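Local coordinates for activator of Hsp90 ATPase homologue 1/2-like C-terminal domain-containing protein (Rhodobacter sphaeroides, PDB 3PU2), which is of unknown function but belongs to the AHA1 family and may, like other Bet v 1-like proteins, bind a hydrophobic ligand between its sheet and long helix, at residues 37-45 and 142-153; 24-32 and 110-119. All coordinates share one frame; numbering follows the deposited sequence.

Contact 1 of 2, residues 37-45 and 142-153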
loop_
_atom_site.group_PDB
_atom_site.type_symbol
_atom_site.label_atom_id
_atom_site.label_comp_id
_atom_site.label_asym_id
_atom_site.label_seq_id
_atom_site.Cartn_x
_atom_site.Cartn_y
_atom_site.Cartn_z
ATOM N N LEU A 37 -4.113 12.742 -0.634
ATOM C CA LEU A 37 -2.688 12.581 -0.385
ATOM C C LEU A 37 -2.070 11.359 -1.070
ATOM O O LEU A 37 -0.905 11.376 -1.448
ATOM C CB LEU A 37 -2.438 12.516 1.125
ATOM C CG LEU A 37 -2.218 13.834 1.887
ATOM C CD1 LEU A 37 -3.312 14.822 1.573
ATOM C CD2 LEU A 37 -2.179 13.556 3.385
ATOM N N LEU A 38 -2.846 10.299 -1.244
ATOM C CA LEU A 38 -2.331 9.088 -1.877
ATOM C C LEU A 38 -1.726 9.288 -3.262
ATOM O O LEU A 38 -0.736 8.649 -3.597
ATOM C CB LEU A 38 -3.426 8.033 -1.979
ATOM C CG LEU A 38 -3.713 7.193 -0.742
ATOM C CD1 LEU A 38 -5.015 6.471 -0.974
ATOM C CD2 LEU A 38 -2.588 6.204 -0.468
ATOM N N PRO A 39 -2.332 10.142 -4.098
ATOM C CA PRO A 39 -1.800 10.375 -5.444
ATOM C C PRO A 39 -0.416 11.016 -5.459
ATOM O O PRO A 39 0.363 10.818 -6.394
ATOM C CB PRO A 39 -2.851 11.293 -6.070
ATOM C CG PRO A 39 -4.107 10.866 -5.402
ATOM C CD PRO A 39 -3.667 10.747 -3.962
ATOM N N ALA A 40 -0.122 11.783 -4.416
ATOM C CA ALA A 40 1.144 12.480 -4.310
ATOM C C ALA A 40 2.361 11.624 -3.941
ATOM O O ALA A 40 3.463 12.153 -3.788
ATOM C CB ALA A 40 0.997 13.630 -3.333
ATOM N N TRP A 41 2.181 10.316 -3.792
ATOM C CA TRP A 41 3.315 9.450 -3.472
ATOM C C TRP A 41 3.179 8.014 -3.960
ATOM O O TRP A 41 4.147 7.425 -4.436
ATOM C CB TRP A 41 3.589 9.423 -1.972
ATOM C CG TRP A 41 2.538 8.763 -1.156
ATOM C CD1 TRP A 41 1.406 9.342 -0.631
ATOM C CD2 TRP A 41 2.509 7.391 -0.753
ATOM N NE1 TRP A 41 0.680 8.408 0.075
ATOM C CE2 TRP A 41 1.333 7.202 0.016
ATOM C CE3 TRP A 41 3.357 6.297 -0.966
ATOM C CZ2 TRP A 41 0.991 5.964 0.571
ATOM C CZ3 TRP A 41 3.007 5.059 -0.408
ATOM C CH2 TRP A 41 1.832 4.908 0.349
ATOM N N LEU A 42 1.982 7.453 -3.848
ATOM C CA LEU A 42 1.742 6.075 -4.267
ATOM C C LEU A 42 1.525 5.898 -5.772
ATOM O O LEU A 42 0.404 5.708 -6.242
ATOM C CB LEU A 42 0.548 5.508 -3.510
ATOM C CG LEU A 42 0.178 4.068 -3.866
ATOM C CD1 LEU A 42 1.373 3.141 -3.662
ATOM C CD2 LEU A 42 -0.997 3.649 -2.997
ATOM N N PHE A 43 2.623 5.952 -6.513
ATOM C CA PHE A 43 2.607 5.801 -7.958
ATOM C C PHE A 43 3.993 5.355 -8.403
ATOM O O PHE A 43 4.969 5.537 -7.677
ATOM C CB PHE A 43 2.273 7.134 -8.607
ATOM C CG PHE A 43 3.304 8.181 -8.379
ATOM C CD1 PHE A 43 4.340 8.374 -9.291
ATOM C CD2 PHE A 43 3.256 8.982 -7.239
ATOM C CE1 PHE A 43 5.318 9.356 -9.076
ATOM C CE2 PHE A 43 4.232 9.977 -7.004
ATOM C CZ PHE A 43 5.267 10.162 -7.931
ATOM N N ALA A 44 4.082 4.749 -9.584
ATOM C CA ALA A 44 5.384 4.326 -10.094
ATOM C C ALA A 44 5.821 5.307 -11.184
ATOM O O ALA A 44 5.046 6.171 -11.601
ATOM C CB ALA A 44 5.310 2.920 -10.639
ATOM N N ARG A 45 7.064 5.163 -11.633
ATOM C CA ARG A 45 7.652 6.019 -12.665
ATOM C C ARG A 45 6.852 6.022 -13.978
ATOM O O ARG A 45 6.763 5.001 -14.677
ATOM C CB ARG A 45 9.096 5.560 -12.919
ATOM C CG ARG A 45 10.048 6.624 -13.473
ATOM C CD ARG A 45 11.497 6.116 -13.495
ATOM N NE ARG A 45 11.664 4.896 -14.292
ATOM C CZ ARG A 45 11.475 4.821 -15.608
ATOM N NH1 ARG A 45 11.110 5.898 -16.294
ATOM N NH2 ARG A 45 11.651 3.667 -16.242
ATOM N N GLU A 142 9.175 -1.264 -6.464
ATOM C CA GLU A 142 8.327 -0.179 -6.752
ATOM C C GLU A 142 7.720 0.325 -5.508
ATOM O O GLU A 142 7.308 1.447 -5.441
ATOM C CB GLU A 142 7.252 -0.665 -7.652
ATOM C CG GLU A 142 7.723 -0.861 -8.993
ATOM C CD GLU A 142 6.605 -1.116 -9.886
ATOM O OE1 GLU A 142 5.531 -0.626 -9.581
ATOM O OE2 GLU A 142 6.761 -1.812 -10.891
HETATM N N MSE A 143 7.647 -0.522 -4.519
HETATM C CA MSE A 143 6.990 -0.130 -3.320
HETATM C C MSE A 143 7.931 0.583 -2.386
HETATM O O MSE A 143 7.485 1.300 -1.531
HETATM C CB MSE A 143 6.329 -1.343 -2.693
HETATM C CG MSE A 143 5.405 -1.043 -1.531
HETATM SE SE MSE A 143 3.719 -0.663 -1.960
HETATM C CE MSE A 143 3.619 0.983 -1.386
ATOM N N GLU A 144 9.228 0.456 -2.600
ATOM C CA GLU A 144 10.228 1.276 -1.920
ATOM C C GLU A 144 10.341 2.621 -2.629
ATOM O O GLU A 144 10.511 3.661 -1.991
ATOM C CB GLU A 144 11.588 0.572 -1.884
ATOM C CG GLU A 144 12.721 1.384 -1.223
ATOM C CD GLU A 144 12.340 2.025 0.122
ATOM O OE1 GLU A 144 11.624 1.388 0.918
ATOM O OE2 GLU A 144 12.774 3.168 0.391
ATOM N N GLU A 145 10.235 2.608 -3.952
ATOM C CA GLU A 145 10.299 3.852 -4.700
ATOM C C GLU A 145 9.132 4.734 -4.231
ATOM O O GLU A 145 9.258 5.963 -4.145
ATOM C CB GLU A 145 10.198 3.572 -6.206
ATOM C CG GLU A 145 10.134 4.814 -7.095
ATOM C CD GLU A 145 10.050 4.472 -8.585
ATOM O OE1 GLU A 145 9.135 3.711 -8.984
ATOM O OE2 GLU A 145 10.901 4.969 -9.360
ATOM N N ALA A 146 8.001 4.107 -3.915
ATOM C CA ALA A 146 6.844 4.855 -3.462
ATOM C C ALA A 146 7.070 5.414 -2.066
ATOM O O ALA A 146 6.786 6.588 -1.816
ATOM C CB ALA A 146 5.600 3.980 -3.487
ATOM N N TYR A 147 7.576 4.591 -1.152
ATOM C CA TYR A 147 7.824 5.075 0.200
ATOM C C TYR A 147 8.802 6.240 0.172
ATOM O O TYR A 147 8.670 7.196 0.947
ATOM C CB TYR A 147 8.338 3.955 1.094
ATOM C CG TYR A 147 7.290 2.904 1.359
ATOM C CD1 TYR A 147 5.938 3.246 1.431
ATOM C CD2 TYR A 147 7.639 1.563 1.533
ATOM C CE1 TYR A 147 4.969 2.284 1.668
ATOM C CE2 TYR A 147 6.669 0.595 1.769
ATOM C CZ TYR A 147 5.345 0.965 1.834
ATOM O OH TYR A 147 4.392 0.018 2.073
ATOM N N ARG A 148 9.768 6.173 -0.738
ATOM C CA ARG A 148 10.728 7.258 -0.879
ATOM C C ARG A 148 9.918 8.521 -1.193
ATOM O O ARG A 148 10.156 9.582 -0.634
ATOM C CB ARG A 148 11.713 6.948 -2.007
ATOM C CG ARG A 148 13.007 7.734 -1.928
ATOM C CD ARG A 148 14.071 7.164 -2.859
ATOM N NE ARG A 148 14.534 5.839 -2.444
ATOM C CZ ARG A 148 14.127 4.694 -2.985
ATOM N NH1 ARG A 148 13.243 4.701 -3.974
ATOM N NH2 ARG A 148 14.616 3.543 -2.541
ATOM N N HIS A 149 8.944 8.390 -2.085
ATOM C CA HIS A 149 8.074 9.510 -2.430
ATOM C C HIS A 149 7.387 10.028 -1.173
ATOM O O HIS A 149 7.290 11.239 -0.958
ATOM C CB HIS A 149 6.990 9.061 -3.402
ATOM C CG HIS A 149 7.501 8.697 -4.753
ATOM N ND1 HIS A 149 6.828 7.835 -5.591
ATOM C CD2 HIS A 149 8.598 9.105 -5.432
ATOM C CE1 HIS A 149 7.487 7.729 -6.729
ATOM N NE2 HIS A 149 8.565 8.489 -6.659
ATOM N N LEU A 150 6.894 9.087 -0.366
ATOM C CA LEU A 150 6.185 9.403 0.862
ATOM C C LEU A 150 7.083 10.139 1.840
ATOM O O LEU A 150 6.634 11.052 2.545
ATOM C CB LEU A 150 5.633 8.124 1.496
ATOM C CG LEU A 150 4.784 8.275 2.764
ATOM C CD1 LEU A 150 3.761 9.392 2.582
ATOM C CD2 LEU A 150 4.106 6.949 3.084
ATOM N N ASP A 151 8.355 9.751 1.874
ATOM C CA ASP A 151 9.304 10.410 2.764
ATOM C C ASP A 151 9.369 11.903 2.439
ATOM O O ASP A 151 9.216 12.746 3.328
ATOM C CB ASP A 151 10.707 9.807 2.622
ATOM C CG ASP A 151 10.921 8.583 3.502
ATOM O OD1 ASP A 151 10.317 8.518 4.596
ATOM O OD2 ASP A 151 11.713 7.698 3.107
ATOM N N VAL A 152 9.587 12.216 1.162
ATOM C CA VAL A 152 9.692 13.599 0.696
ATOM C C VAL A 152 8.452 14.437 0.981
ATOM O O VAL A 152 8.546 15.636 1.262
ATOM C CB VAL A 152 9.970 13.654 -0.835
ATOM C CG1 VAL A 152 10.183 15.086 -1.286
ATOM C CG2 VAL A 152 11.187 12.825 -1.166
HETATM N N MSE A 153 7.289 13.801 0.901
HETATM C CA MSE A 153 6.042 14.496 1.135
HETATM C C MSE A 153 5.880 14.787 2.621
HETATM O O MSE A 153 5.501 15.896 3.006
HETATM C CB MSE A 153 4.876 13.662 0.621
HETATM C CG MSE A 153 3.561 14.400 0.585
HETATM SE SE MSE A 153 2.089 13.163 0.602
HETATM C CE MSE A 153 2.047 12.840 2.494
#
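Trp41 lies along the C-terminal helix 139-156 of this Bet v 1-like (SRPBCC) fold, pressed between Leu150 of the helix and the loop that carries it. Residues 37-45 lie in the loop that joins helix 25-33 to strand 49-54 and run against helix residues 142-153, burying 626 Å² in all. Followed outward, the tryptophan first sets CB against the helix backbone, 3.7 Å from Leu150 N. With CG lodged between its own backbone N and carbonyl carbon (chi1 68°), the indole turns along the helix. Leu150 CD1 stands almost on the normal of the five-membered ring, 3.9 Å from its centroid, a CH-pi contact; Leu42 CB lies over the opposite face. At the pyrrole end CD1 approaches the selenium of Met153, a selenomethionine in an oblique Met-aromatic contact, while NE1 probably donates to Ala31 O of helix 25-33. Along the benzene edge, Ala146 O lies near the ring plane, 3.5 Å from CE3, and beyond it CZ3 reaches Tyr147 CD1 at 3.9 Å. With an alanine here, Leu150 would probably lose the ring beneath its methyls, a gap would open between loop and helix, and Ala31 O would be left without its indole donor.

The loop is also held by polar means. Trp41 O is gripped twice, by Phe43 N, which closes an inverse gamma turn centred on Leu42, and by the imidazole of His149. The latter also stacks, offset, on the Phe43 ring, with centroids 4.3 Å apart and planes at 9°. Glu145 O sits over the opposite imidazole face. The bond that fixes the rotation of His149 runs from ND1 to Trp41 O, 2.9 Å long, in the carbonyl plane on a lone pair, with an N-H...O angle of 148°.

Contact 2 of 2, residues 24-32 and 110-119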
loop_
_atom_site.group_PDB
_atom_site.type_symbol
_atom_site.label_atom_id
_atom_site.label_comp_id
_atom_site.label_asym_id
_atom_site.label_seq_id
_atom_site.Cartn_x
_atom_site.Cartn_y
_atom_site.Cartn_z
ATOM N N THR A 24 4.179 11.106 13.048
ATOM C CA THR A 24 3.294 10.496 14.031
ATOM C C THR A 24 2.290 9.629 13.288
ATOM O O THR A 24 1.803 10.003 12.221
ATOM C CB THR A 24 2.521 11.554 14.832
ATOM O OG1 THR A 24 1.521 12.150 13.998
ATOM C CG2 THR A 24 3.465 12.637 15.324
ATOM N N PRO A 25 1.956 8.461 13.850
ATOM C CA PRO A 25 0.999 7.566 13.196
ATOM C C PRO A 25 -0.269 8.258 12.692
ATOM O O PRO A 25 -0.894 7.799 11.742
ATOM C CB PRO A 25 0.728 6.501 14.266
ATOM C CG PRO A 25 1.057 7.200 15.551
ATOM C CD PRO A 25 2.287 7.981 15.199
ATOM N N GLU A 26 -0.634 9.369 13.316
ATOM C CA GLU A 26 -1.825 10.106 12.916
ATOM C C GLU A 26 -1.619 10.739 11.549
ATOM O O GLU A 26 -2.568 10.924 10.783
ATOM C CB GLU A 26 -2.137 11.217 13.928
ATOM C CG GLU A 26 -2.595 10.763 15.313
ATOM C CD GLU A 26 -1.560 9.927 16.051
ATOM O OE1 GLU A 26 -0.352 10.070 15.764
ATOM O OE2 GLU A 26 -1.957 9.135 16.933
ATOM N N GLN A 27 -0.374 11.093 11.255
ATOM C CA GLN A 27 -0.050 11.722 9.984
ATOM C C GLN A 27 0.154 10.652 8.944
ATOM O O GLN A 27 -0.219 10.822 7.788
ATOM C CB GLN A 27 1.228 12.541 10.096
ATOM C CG GLN A 27 1.206 13.608 11.159
ATOM C CD GLN A 27 2.561 14.253 11.318
ATOM O OE1 GLN A 27 3.552 13.574 11.592
ATOM N NE2 GLN A 27 2.617 15.570 11.143
ATOM N N LEU A 28 0.753 9.546 9.356
ATOM C CA LEU A 28 0.999 8.470 8.424
ATOM C C LEU A 28 -0.321 7.858 7.959
ATOM O O LEU A 28 -0.476 7.518 6.784
ATOM C CB LEU A 28 1.879 7.407 9.065
ATOM C CG LEU A 28 2.474 6.462 8.024
ATOM C CD1 LEU A 28 3.129 7.294 6.942
ATOM C CD2 LEU A 28 3.485 5.528 8.661
ATOM N N TRP A 29 -1.272 7.719 8.878
ATOM C CA TRP A 29 -2.580 7.162 8.545
ATOM C C TRP A 29 -3.293 8.079 7.551
ATOM O O TRP A 29 -3.983 7.602 6.652
ATOM C CB TRP A 29 -3.422 6.979 9.824
ATOM C CG TRP A 29 -4.856 6.545 9.611
ATOM C CD1 TRP A 29 -5.931 7.344 9.304
ATOM C CD2 TRP A 29 -5.354 5.210 9.645
ATOM N NE1 TRP A 29 -7.065 6.583 9.141
ATOM C CE2 TRP A 29 -6.738 5.269 9.342
ATOM C CE3 TRP A 29 -4.769 3.967 9.895
ATOM C CZ2 TRP A 29 -7.537 4.132 9.288
ATOM C CZ3 TRP A 29 -5.562 2.836 9.841
ATOM C CH2 TRP A 29 -6.934 2.925 9.538
ATOM N N ALA A 30 -3.121 9.388 7.698
ATOM C CA ALA A 30 -3.758 10.338 6.787
ATOM C C ALA A 30 -3.143 10.218 5.388
ATOM O O ALA A 30 -3.813 10.465 4.374
ATOM C CB ALA A 30 -3.597 11.762 7.309
ATOM N N ALA A 31 -1.867 9.832 5.347
ATOM C CA ALA A 31 -1.140 9.665 4.099
ATOM C C ALA A 31 -1.540 8.369 3.416
ATOM O O ALA A 31 -1.715 8.329 2.205
ATOM C CB ALA A 31 0.357 9.661 4.369
ATOM N N LEU A 32 -1.678 7.310 4.209
ATOM C CA LEU A 32 -2.035 5.986 3.713
ATOM C C LEU A 32 -3.509 5.777 3.360
ATOM O O LEU A 32 -3.845 4.831 2.631
ATOM C CB LEU A 32 -1.623 4.941 4.743
ATOM C CG LEU A 32 -0.116 4.732 4.879
ATOM C CD1 LEU A 32 0.206 4.150 6.227
ATOM C CD2 LEU A 32 0.363 3.796 3.796
ATOM N N LEU A 110 0.260 0.010 12.113
ATOM C CA LEU A 110 1.104 1.151 12.451
ATOM C C LEU A 110 1.412 1.217 13.955
ATOM O O LEU A 110 0.535 1.519 14.757
ATOM C CB LEU A 110 0.436 2.459 12.017
ATOM C CG LEU A 110 0.245 2.745 10.529
ATOM C CD1 LEU A 110 -0.963 1.997 9.996
ATOM C CD2 LEU A 110 0.037 4.235 10.348
ATOM N N LEU A 111 2.659 0.930 14.327
ATOM C CA LEU A 111 3.079 0.975 15.729
ATOM C C LEU A 111 4.163 2.027 15.931
ATOM O O LEU A 111 5.148 2.061 15.194
ATOM C CB LEU A 111 3.607 -0.388 16.188
ATOM C CG LEU A 111 4.603 -1.101 15.273
ATOM C CD1 LEU A 111 5.555 -1.951 16.095
ATOM C CD2 LEU A 111 3.841 -1.952 14.268
ATOM N N PRO A 112 3.993 2.906 16.933
ATOM C CA PRO A 112 4.981 3.953 17.206
ATOM C C PRO A 112 6.315 3.356 17.616
ATOM O O PRO A 112 6.367 2.472 18.465
ATOM C CB PRO A 112 4.343 4.749 18.340
ATOM C CG PRO A 112 2.880 4.566 18.094
ATOM C CD PRO A 112 2.798 3.095 17.773
ATOM N N VAL A 113 7.383 3.835 16.989
ATOM C CA VAL A 113 8.740 3.387 17.276
ATOM C C VAL A 113 9.532 4.657 17.529
ATOM O O VAL A 113 9.070 5.738 17.186
ATOM C CB VAL A 113 9.346 2.619 16.079
ATOM C CG1 VAL A 113 10.838 2.373 16.293
ATOM C CG2 VAL A 113 8.634 1.292 15.922
ATOM N N GLU A 114 10.703 4.548 18.146
ATOM C CA GLU A 114 11.487 5.746 18.405
ATOM C C GLU A 114 11.957 6.305 17.072
ATOM O O GLU A 114 12.556 5.591 16.267
ATOM C CB GLU A 114 12.693 5.435 19.286
ATOM C CG GLU A 114 13.246 6.669 19.977
ATOM C CD GLU A 114 14.759 6.731 19.949
ATOM O OE1 GLU A 114 15.329 6.823 18.840
ATOM O OE2 GLU A 114 15.379 6.691 21.034
ATOM N N GLY A 115 11.676 7.584 16.843
ATOM C CA GLY A 115 12.061 8.222 15.596
ATOM C C GLY A 115 10.836 8.674 14.819
ATOM O O GLY A 115 10.858 9.718 14.158
ATOM N N GLY A 116 9.768 7.880 14.908
ATOM C CA GLY A 116 8.522 8.191 14.222
ATOM C C GLY A 116 7.624 6.965 14.307
ATOM O O GLY A 116 7.241 6.544 15.397
ATOM N N THR A 117 7.285 6.393 13.153
ATOM C CA THR A 117 6.319 5.296 13.056
ATOM C C THR A 117 6.908 4.159 12.222
ATOM O O THR A 117 7.762 4.379 11.368
ATOM C CB THR A 117 4.995 5.758 12.360
ATOM O OG1 THR A 117 4.368 6.790 13.130
ATOM C CG2 THR A 117 4.022 4.593 12.216
ATOM N N GLU A 118 6.468 2.938 12.484
ATOM C CA GLU A 118 6.924 1.809 11.695
ATOM C C GLU A 118 5.690 1.228 11.031
ATOM O O GLU A 118 4.697 0.951 11.701
ATOM C CB GLU A 118 7.577 0.732 12.559
ATOM C CG GLU A 118 7.839 -0.552 11.777
ATOM C CD GLU A 118 8.537 -1.613 12.595
ATOM O OE1 GLU A 118 8.408 -1.571 13.838
ATOM O OE2 GLU A 118 9.198 -2.492 11.997
ATOM N N LEU A 119 5.744 1.059 9.715
ATOM C CA LEU A 119 4.619 0.499 8.979
ATOM C C LEU A 119 4.888 -0.954 8.673
ATOM O O LEU A 119 5.848 -1.281 7.970
ATOM C CB LEU A 119 4.386 1.242 7.662
ATOM C CG LEU A 119 3.323 0.660 6.715
ATOM C CD1 LEU A 119 1.969 0.685 7.387
ATOM C CD2 LEU A 119 3.256 1.462 5.435
#
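Leu110 pushes its CD2 methyl into a hollow on helix 25-33 bounded by Pro25 O, Leu28 CB and Leu32 CD1, the first two each 3.9 Å away. Its other methyl, CD1, meets the edge of the Trp29 ring near the ring plane. A beta hairpin, strands 104-113 and 116-124, thus supplies ridges for the helix. From the second strand, Thr117 CG2 touches Leu28 CD2 at 3.7 Å, and Leu119 meets Leu32 tip to tip, CD1 to CD1 at 4.1 Å. At the start of the helix the Pro25 ring leans into the corner made by Thr117 and Pro112; its CG meets Pro112 CG at about a right angle between the side chains. Thr117 OG1 lies 3.0 Å from Pro25 N, which has no hydrogen to give, and its hydrogen-bonding partner is Ala23 O. Thr24 and Gln27 form a capping box there, Thr24 N bonding to Gln27 OE1 at 2.9 Å, though the return bond is weak. The helix segment crosses strand 116-119 at -46°, with axes 8.5 Å apart. Beyond the hairpin contact, Phe21 of strand 14-21 and Leu150 of helix 139-156 pack on Leu28, while Tyr147 of that last helix touches Leu119.

In the fold
Contacts 1 and 2, their centres 15 Å apart, meet through helix 25-33: the hairpin packs against it in contact 2, and the loop of contact 1 follows its C-terminal end. One direct join, the probable indole hydrogen bond to Ala31 O, is 3.2 Å long from Trp41 NE1; Leu37 CD2, 3.6 Å from Ala30 O, packs near it. Leu150, which serves contact 1 from helix 139-156, also touches Ala31. The segments alternate along the chain, each contact pairing an early segment with a late one. Bet v 1-like proteins commonly enclose a cavity between sheet and long helix, but no ligand site is established here.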